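Local coordinates for microtubule-associated protein 1A/1B, light chain 3, putative (Trypanosoma brucei, PDB 3H9D), which is a ubiquitin-like protein of the ATG8 family that probably acts in autophagy after being coupled to a membrane phospholipid, at residues V54-L67 with V81-A95. Sequence-based numbering, arbitrary orientation.
Sequences VPSDLTVGQFVSVL and VYTNDTVLPSSAQMA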
ATOM      1  N   VAL A  54       6.317   7.476  20.376  1.00 30.04           N
ATOM      2  CA  VAL A  54       5.418   7.541  21.530  1.00 28.82           C
ATOM      3  C   VAL A  54       6.050   6.863  22.746  1.00 29.38           C
ATOM      4  O   VAL A  54       6.439   5.691  22.663  1.00 28.78           O
ATOM      5  CB  VAL A  54       4.028   6.876  21.197  1.00 28.43           C
ATOM      6  CG1 VAL A  54       3.087   6.858  22.413  1.00 25.82           C
ATOM      7  CG2 VAL A  54       3.366   7.572  20.017  1.00 25.06           C
ATOM      8  N   PRO A  55       6.154   7.599  23.878  1.00 29.75           N
ATOM      9  CA  PRO A  55       6.648   7.014  25.131  1.00 30.77           C
ATOM     10  C   PRO A  55       5.901   5.719  25.429  1.00 32.22           C
ATOM     11  O   PRO A  55       4.671   5.713  25.476  1.00 33.01           O
ATOM     12  CB  PRO A  55       6.306   8.079  26.175  1.00 29.92           C
ATOM     13  CG  PRO A  55       6.291   9.362  25.425  1.00 29.34           C
ATOM     14  CD  PRO A  55       5.809   9.025  24.032  1.00 29.56           C
ATOM     15  N   SER A  56       6.642   4.632  25.610  1.00 34.75           N
ATOM     16  CA  SER A  56       6.056   3.294  25.755  1.00 37.17           C
ATOM     17  C   SER A  56       5.266   3.087  27.053  1.00 38.51           C
ATOM     18  O   SER A  56       4.716   2.007  27.286  1.00 39.22           O
ATOM     19  CB  SER A  56       7.157   2.244  25.643  1.00 37.49           C
ATOM     20  OG  SER A  56       6.610   0.960  25.395  1.00 41.49           O
ATOM     21  N   ASP A  57       5.226   4.129  27.887  1.00 39.78           N
ATOM     22  CA  ASP A  57       4.503   4.140  29.164  1.00 40.63           C
ATOM     23  C   ASP A  57       3.121   4.792  29.057  1.00 40.15           C
ATOM     24  O   ASP A  57       2.409   4.937  30.061  1.00 41.53           O
ATOM     25  CB  ASP A  57       5.331   4.872  30.233  1.00 40.72           C
ATOM     26  CG  ASP A  57       5.874   6.198  29.740  1.00 43.84           C
ATOM     27  OD1 ASP A  57       5.697   7.224  30.430  1.00 47.27           O
ATOM     28  OD2 ASP A  57       6.484   6.222  28.649  1.00 49.36           O
ATOM     29  N   LEU A  58       2.743   5.185  27.842  1.00 38.35           N
ATOM     30  CA  LEU A  58       1.463   5.830  27.617  1.00 36.76           C
ATOM     31  C   LEU A  58       0.319   4.834  27.482  1.00 36.49           C
ATOM     32  O   LEU A  58       0.491   3.728  26.963  1.00 35.76           O
ATOM     33  CB  LEU A  58       1.531   6.746  26.391  1.00 37.10           C
ATOM     34  CG  LEU A  58       1.751   8.243  26.636  1.00 34.64           C
ATOM     35  CD1 LEU A  58       2.902   8.534  27.586  1.00 34.31           C
ATOM     36  CD2 LEU A  58       1.928   8.997  25.334  1.00 34.09           C
ATOM     37  N   THR A  59      -0.845   5.229  27.990  1.00 35.65           N
ATOM     38  CA  THR A  59      -2.082   4.519  27.700  1.00 34.07           C
ATOM     39  C   THR A  59      -2.617   5.060  26.379  1.00 32.54           C
ATOM     40  O   THR A  59      -2.157   6.102  25.894  1.00 31.20           O
ATOM     41  CB  THR A  59      -3.150   4.717  28.804  1.00 33.96           C
ATOM     42  OG1 THR A  59      -3.383   6.117  29.012  1.00 35.63           O
ATOM     43  CG2 THR A  59      -2.716   4.065  30.110  1.00 35.23           C
ATOM     44  N   VAL A  60      -3.585   4.360  25.798  1.00 31.65           N
ATOM     45  CA  VAL A  60      -4.286   4.877  24.630  1.00 30.32           C
ATOM     46  C   VAL A  60      -4.817   6.277  24.938  1.00 30.40           C
ATOM     47  O   VAL A  60      -4.596   7.201  24.166  1.00 30.50           O
ATOM     48  CB  VAL A  60      -5.406   3.910  24.140  1.00 30.72           C
ATOM     49  CG1 VAL A  60      -6.358   4.600  23.145  1.00 26.94           C
ATOM     50  CG2 VAL A  60      -4.792   2.654  23.530  1.00 28.12           C
ATOM     51  N   GLY A  61      -5.471   6.432  26.089  1.00 30.84           N
ATOM     52  CA  GLY A  61      -6.032   7.718  26.507  1.00 31.32           C
ATOM     53  C   GLY A  61      -5.053   8.883  26.544  1.00 31.45           C
ATOM     54  O   GLY A  61      -5.409  10.013  26.202  1.00 30.80           O
ATOM     55  N   GLN A  62      -3.821   8.611  26.971  1.00 31.40           N
ATOM     56  CA  GLN A  62      -2.773   9.631  26.983  1.00 31.49           C
ATOM     57  C   GLN A  62      -2.274   9.994  25.584  1.00 31.00           C
ATOM     58  O   GLN A  62      -2.099  11.177  25.288  1.00 30.91           O
ATOM     59  CB  GLN A  62      -1.599   9.190  27.855  1.00 32.75           C
ATOM     60  CG  GLN A  62      -1.856   9.288  29.346  1.00 34.89           C
ATOM     61  CD  GLN A  62      -0.849   8.494  30.146  1.00 40.58           C
ATOM     62  OE1 GLN A  62      -0.821   7.267  30.080  1.00 43.39           O
ATOM     63  NE2 GLN A  62      -0.016   9.192  30.910  1.00 44.03           N
ATOM     64  N   PHE A  63      -2.029   8.990  24.736  1.00 31.29           N
ATOM     65  CA  PHE A  63      -1.639   9.261  23.337  1.00 31.42           C
ATOM     66  C   PHE A  63      -2.698  10.108  22.626  1.00 30.99           C
ATOM     67  O   PHE A  63      -2.365  11.017  21.873  1.00 31.82           O
ATOM     68  CB  PHE A  63      -1.336   7.983  22.539  1.00 30.83           C
ATOM     69  CG  PHE A  63      -1.154   8.231  21.049  1.00 34.39           C
ATOM     70  CD1 PHE A  63      -0.075   8.994  20.576  1.00 32.73           C
ATOM     71  CD2 PHE A  63      -2.075   7.724  20.121  1.00 34.01           C
ATOM     72  CE1 PHE A  63       0.088   9.250  19.204  1.00 34.25           C
ATOM     73  CE2 PHE A  63      -1.917   7.967  18.739  1.00 33.86           C
ATOM     74  CZ  PHE A  63      -0.833   8.737  18.282  1.00 32.41           C
ATOM     75  N   VAL A  64      -3.966   9.819  22.902  1.00 29.61           N
ATOM     76  CA  VAL A  64      -5.088  10.586  22.373  1.00 29.07           C
ATOM     77  C   VAL A  64      -5.010  12.055  22.759  1.00 30.05           C
ATOM     78  O   VAL A  64      -5.200  12.932  21.912  1.00 29.93           O
ATOM     79  CB  VAL A  64      -6.444   9.959  22.810  1.00 29.19           C
ATOM     80  CG1 VAL A  64      -7.623  10.903  22.535  1.00 26.98           C
ATOM     81  CG2 VAL A  64      -6.635   8.626  22.108  1.00 25.89           C
ATOM     82  N   SER A  65      -4.729  12.322  24.037  1.00 31.70           N
ATOM     83  CA  SER A  65      -4.507  13.690  24.510  1.00 32.74           C
ATOM     84  C   SER A  65      -3.380  14.393  23.743  1.00 32.13           C
ATOM     85  O   SER A  65      -3.512  15.569  23.394  1.00 31.04           O
ATOM     86  CB  SER A  65      -4.234  13.707  26.022  1.00 33.67           C
ATOM     87  OG  SER A  65      -5.443  13.651  26.771  1.00 37.57           O
ATOM     88  N   VAL A  66      -2.288  13.662  23.487  1.00 31.68           N
ATOM     89  CA  VAL A  66      -1.144  14.149  22.693  1.00 33.35           C
ATOM     90  C   VAL A  66      -1.524  14.403  21.228  1.00 33.39           C
ATOM     91  O   VAL A  66      -1.173  15.438  20.655  1.00 33.74           O
ATOM     92  CB  VAL A  66       0.053  13.153  22.736  1.00 33.98           C
ATOM     93  CG1 VAL A  66       1.168  13.589  21.794  1.00 34.20           C
ATOM     94  CG2 VAL A  66       0.585  12.998  24.157  1.00 33.67           C
ATOM     95  N   LEU A  67      -2.232  13.443  20.633  1.00 33.13           N
ATOM     96  CA  LEU A  67      -2.777  13.563  19.281  1.00 31.44           C
ATOM     97  C   LEU A  67      -3.729  14.756  19.140  1.00 31.13           C
ATOM     98  O   LEU A  67      -3.717  15.446  18.118  1.00 30.21           O
ATOM     99  CB  LEU A  67      -3.487  12.259  18.908  1.00 31.50           C
ATOM    100  CG  LEU A  67      -4.186  12.093  17.555  1.00 31.72           C
ATOM    101  CD1 LEU A  67      -3.210  12.237  16.389  1.00 25.48           C
ATOM    102  CD2 LEU A  67      -4.856  10.741  17.528  1.00 26.13           C
ATOM    103  N   VAL A  81      -9.522   6.579  18.408  1.00 24.81           N
ATOM    104  CA  VAL A  81      -8.424   5.961  17.659  1.00 25.76           C
ATOM    105  C   VAL A  81      -8.664   4.481  17.394  1.00 26.39           C
ATOM    106  O   VAL A  81      -9.364   3.812  18.140  1.00 26.27           O
ATOM    107  CB  VAL A  81      -7.011   6.209  18.283  1.00 26.78           C
ATOM    108  CG1 VAL A  81      -6.628   7.690  18.174  1.00 26.01           C
ATOM    109  CG2 VAL A  81      -6.932   5.700  19.732  1.00 25.76           C
ATOM    110  N   TYR A  82      -8.082   3.990  16.305  1.00 28.07           N
ATOM    111  CA  TYR A  82      -8.400   2.675  15.772  1.00 28.41           C
ATOM    112  C   TYR A  82      -7.110   1.960  15.393  1.00 30.39           C
ATOM    113  O   TYR A  82      -6.175   2.589  14.902  1.00 30.49           O
ATOM    114  CB  TYR A  82      -9.313   2.818  14.535  1.00 26.51           C
ATOM    115  CG  TYR A  82     -10.573   3.639  14.768  1.00 23.71           C
ATOM    116  CD1 TYR A  82     -11.786   3.019  15.063  1.00 23.38           C
ATOM    117  CD2 TYR A  82     -10.555   5.034  14.690  1.00 22.43           C
ATOM    118  CE1 TYR A  82     -12.949   3.767  15.278  1.00 20.16           C
ATOM    119  CE2 TYR A  82     -11.714   5.791  14.908  1.00 17.60           C
ATOM    120  CZ  TYR A  82     -12.902   5.149  15.200  1.00 19.87           C
ATOM    121  OH  TYR A  82     -14.048   5.880  15.422  1.00 19.72           O
ATOM    122  N   THR A  83      -7.045   0.662  15.678  1.00 32.58           N
ATOM    123  CA  THR A  83      -6.078  -0.224  15.043  1.00 35.82           C
ATOM    124  C   THR A  83      -6.874  -1.419  14.551  1.00 37.48           C
ATOM    125  O   THR A  83      -7.882  -1.777  15.159  1.00 37.48           O
ATOM    126  CB  THR A  83      -4.948  -0.751  15.977  1.00 36.04           C
ATOM    127  OG1 THR A  83      -4.709   0.142  17.073  1.00 38.73           O
ATOM    128  CG2 THR A  83      -3.670  -0.906  15.181  1.00 36.83           C
ATOM    129  N   ASN A  84      -6.424  -2.026  13.452  1.00 39.18           N
ATOM    130  CA  ASN A  84      -7.106  -3.179  12.857  1.00 41.21           C
ATOM    131  C   ASN A  84      -8.624  -2.977  12.774  1.00 41.80           C
ATOM    132  O   ASN A  84      -9.398  -3.873  13.117  1.00 43.29           O
ATOM    133  CB  ASN A  84      -6.757  -4.466  13.621  1.00 41.18           C
ATOM    134  CG  ASN A  84      -7.114  -5.726  12.850  1.00 44.31           C
ATOM    135  OD1 ASN A  84      -6.995  -5.774  11.620  1.00 46.87           O
ATOM    136  ND2 ASN A  84      -7.560  -6.754  13.572  1.00 45.80           N
ATOM    137  N   ASP A  85      -9.029  -1.780  12.345  1.00 42.03           N
ATOM    138  CA  ASP A  85     -10.441  -1.418  12.104  1.00 41.60           C
ATOM    139  C   ASP A  85     -11.348  -1.475  13.344  1.00 39.92           C
ATOM    140  O   ASP A  85     -12.576  -1.463  13.230  1.00 39.00           O
ATOM    141  CB  ASP A  85     -11.031  -2.254  10.954  1.00 42.52           C
ATOM    142  CG  ASP A  85     -11.797  -1.411   9.957  1.00 45.08           C
ATOM    143  OD1 ASP A  85     -11.169  -0.552   9.299  1.00 49.33           O
ATOM    144  OD2 ASP A  85     -13.021  -1.611   9.817  1.00 47.79           O
ATOM    145  N   THR A  86     -10.737  -1.528  14.525  1.00 39.42           N
ATOM    146  CA  THR A  86     -11.496  -1.514  15.776  1.00 39.04           C
ATOM    147  C   THR A  86     -11.059  -0.359  16.682  1.00 38.27           C
ATOM    148  O   THR A  86      -9.859  -0.168  16.925  1.00 37.64           O
ATOM    149  CB  THR A  86     -11.421  -2.871  16.557  1.00 39.80           C
ATOM    150  OG1 THR A  86     -10.476  -2.774  17.627  1.00 41.74           O
ATOM    151  CG2 THR A  86     -11.043  -4.044  15.645  1.00 38.58           C
ATOM    152  N   VAL A  87     -12.046   0.397  17.172  1.00 36.96           N
ATOM    153  CA  VAL A  87     -11.825   1.494  18.117  1.00 35.12           C
ATOM    154  C   VAL A  87     -11.059   0.981  19.334  1.00 34.88           C
ATOM    155  O   VAL A  87     -11.197  -0.186  19.719  1.00 34.33           O
ATOM    156  CB  VAL A  87     -13.170   2.216  18.519  1.00 35.34           C
ATOM    157  CG1 VAL A  87     -14.051   1.340  19.440  1.00 35.22           C
ATOM    158  CG2 VAL A  87     -12.905   3.575  19.155  1.00 30.56           C
ATOM    159  N   LEU A  88     -10.236   1.848  19.910  1.00 34.13           N
ATOM    160  CA  LEU A  88      -9.409   1.481  21.054  1.00 34.71           C
ATOM    161  C   LEU A  88      -9.954   2.032  22.366  1.00 35.25           C
ATOM    162  O   LEU A  88     -10.402   3.184  22.418  1.00 35.39           O
ATOM    163  CB  LEU A  88      -7.969   1.953  20.860  1.00 33.63           C
ATOM    164  CG  LEU A  88      -7.073   1.183  19.901  1.00 32.43           C
ATOM    165  CD1 LEU A  88      -5.709   1.856  19.852  1.00 32.11           C
ATOM    166  CD2 LEU A  88      -6.942  -0.255  20.339  1.00 27.46           C
ATOM    167  N   PRO A  89      -9.915   1.208  23.433  1.00 36.05           N
ATOM    168  CA  PRO A  89     -10.272   1.735  24.744  1.00 36.79           C
ATOM    169  C   PRO A  89      -9.102   2.534  25.316  1.00 36.92           C
ATOM    170  O   PRO A  89      -7.969   2.049  25.340  1.00 36.86           O
ATOM    171  CB  PRO A  89     -10.548   0.475  25.573  1.00 36.20           C
ATOM    172  CG  PRO A  89      -9.753  -0.602  24.926  1.00 36.38           C
ATOM    173  CD  PRO A  89      -9.551  -0.223  23.482  1.00 36.54           C
ATOM    174  N   SER A  90      -9.386   3.754  25.757  1.00 37.28           N
ATOM    175  CA  SER A  90      -8.380   4.628  26.358  1.00 38.43           C
ATOM    176  C   SER A  90      -7.617   4.007  27.542  1.00 39.47           C
ATOM    177  O   SER A  90      -6.533   4.474  27.904  1.00 40.00           O
ATOM    178  CB  SER A  90      -9.012   5.962  26.754  1.00 38.75           C
ATOM    179  OG  SER A  90     -10.247   5.767  27.404  1.00 37.94           O
ATOM    180  N   SER A  91      -8.182   2.940  28.107  1.00 40.02           N
ATOM    181  CA  SER A  91      -7.610   2.204  29.238  1.00 40.43           C
ATOM    182  C   SER A  91      -6.418   1.344  28.828  1.00 40.17           C
ATOM    183  O   SER A  91      -5.552   1.033  29.652  1.00 40.61           O
ATOM    184  CB  SER A  91      -8.671   1.289  29.852  1.00 40.57           C
ATOM    185  OG  SER A  91      -9.959   1.877  29.788  1.00 43.09           O
ATOM    186  N   ALA A  92      -6.391   0.945  27.558  1.00 39.33           N
ATOM    187  CA  ALA A  92      -5.348   0.064  27.045  1.00 37.20           C
ATOM    188  C   ALA A  92      -3.972   0.732  27.064  1.00 36.85           C
ATOM    189  O   ALA A  92      -3.853   1.958  26.974  1.00 34.80           O
ATOM    190  CB  ALA A  92      -5.702  -0.417  25.652  1.00 37.29           C
ATOM    191  N   GLN A  93      -2.939  -0.092  27.200  1.00 37.03           N
ATOM    192  CA  GLN A  93      -1.568   0.387  27.208  1.00 37.24           C
ATOM    193  C   GLN A  93      -1.081   0.447  25.772  1.00 36.67           C
ATOM    194  O   GLN A  93      -1.115  -0.565  25.072  1.00 36.65           O
ATOM    195  CB  GLN A  93      -0.672  -0.572  28.002  1.00 38.50           C
ATOM    196  CG  GLN A  93      -1.097  -0.837  29.452  1.00 41.71           C
ATOM    197  CD  GLN A  93      -1.206   0.428  30.303  1.00 46.51           C
ATOM    198  OE1 GLN A  93      -2.086   0.524  31.167  1.00 48.32           O
ATOM    199  NE2 GLN A  93      -0.310   1.398  30.073  1.00 44.66           N
ATOM    200  N   MET A  94      -0.625   1.618  25.326  1.00 35.75           N
ATOM    201  CA  MET A  94      -0.096   1.746  23.962  1.00 34.39           C
ATOM    202  C   MET A  94       0.831   0.583  23.603  1.00 34.25           C
ATOM    203  O   MET A  94       0.749   0.032  22.502  1.00 33.51           O
ATOM    204  CB  MET A  94       0.619   3.086  23.763  1.00 33.85           C
ATOM    205  CG  MET A  94      -0.324   4.259  23.502  1.00 32.04           C
ATOM    206  SD  MET A  94      -1.326   4.051  22.016  1.00 32.44           S
ATOM    207  CE  MET A  94      -0.113   4.352  20.719  1.00 26.73           C
ATOM    208  N   ALA A  95       1.668   0.191  24.564  1.00 33.86           N
ATOM    209  CA  ALA A  95       2.701  -0.826  24.375  1.00 33.42           C
ATOM    210  C   ALA A  95       2.168  -2.259  24.268  1.00 34.11           C
ATOM    211  O   ALA A  95       2.892  -3.153  23.818  1.00 34.90           O
ATOM    212  CB  ALA A  95       3.724  -0.722  25.485  1.00 34.65           C
TER
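M94, the first residue of helix 94-101, lies along the start of helix 60-67, meeting the other segment at every atom from CB to CE. Its CB sits 3.3 Å from L58 O, the same oxygen that accepts the hydrogen bond from M94 N. CG follows at 3.5 Å from T59 O. SD touches both V60 CG2 and F63 CB, 4.0 Å from each, and CE ends 3.9 Å from F63 CD2 with V54 CG1 a little farther off. The bend of M94 at chi2 (-61°) sets its sulfur obliquely to the F63 ring, a Met-aromatic contact, and the second bend of M94, at chi3 (-74°), turns CE toward F63 CG and CD2.

Beside it the two backbones are tied together. V60 N gives a nearly straight bond to A92 O (2.7 Å), and G61 N reaches S90 O in the carbonyl plane, on a lone pair. The first turn of helix 60-67 thus hands two of its N-H groups to the loop 89-93, while T59 and Q62 close a capping box: Q62 N bonds to T59 OG1, and Q62 OE1 takes both T59 N and T59 OG1. G61 has no side chain, and S90 CB packs tightly over its CA at 3.5 Å. Farther along, V60 CG1 meets V81 CG2 at 3.6 Å, V64 touches the same valine, and L67 CD2 reaches V81 CG1.

All this belongs to the ubiquitin-like fold, in which helix 60-71 packs against the mixed sheet. F63 points toward the sheet, touching C36 and M110 and meeting F52 edge-to-face, while residues 89-93 lead on past the N-terminus of helix 60-71 into helix 94-101, whose I97 packs on L88 and A92.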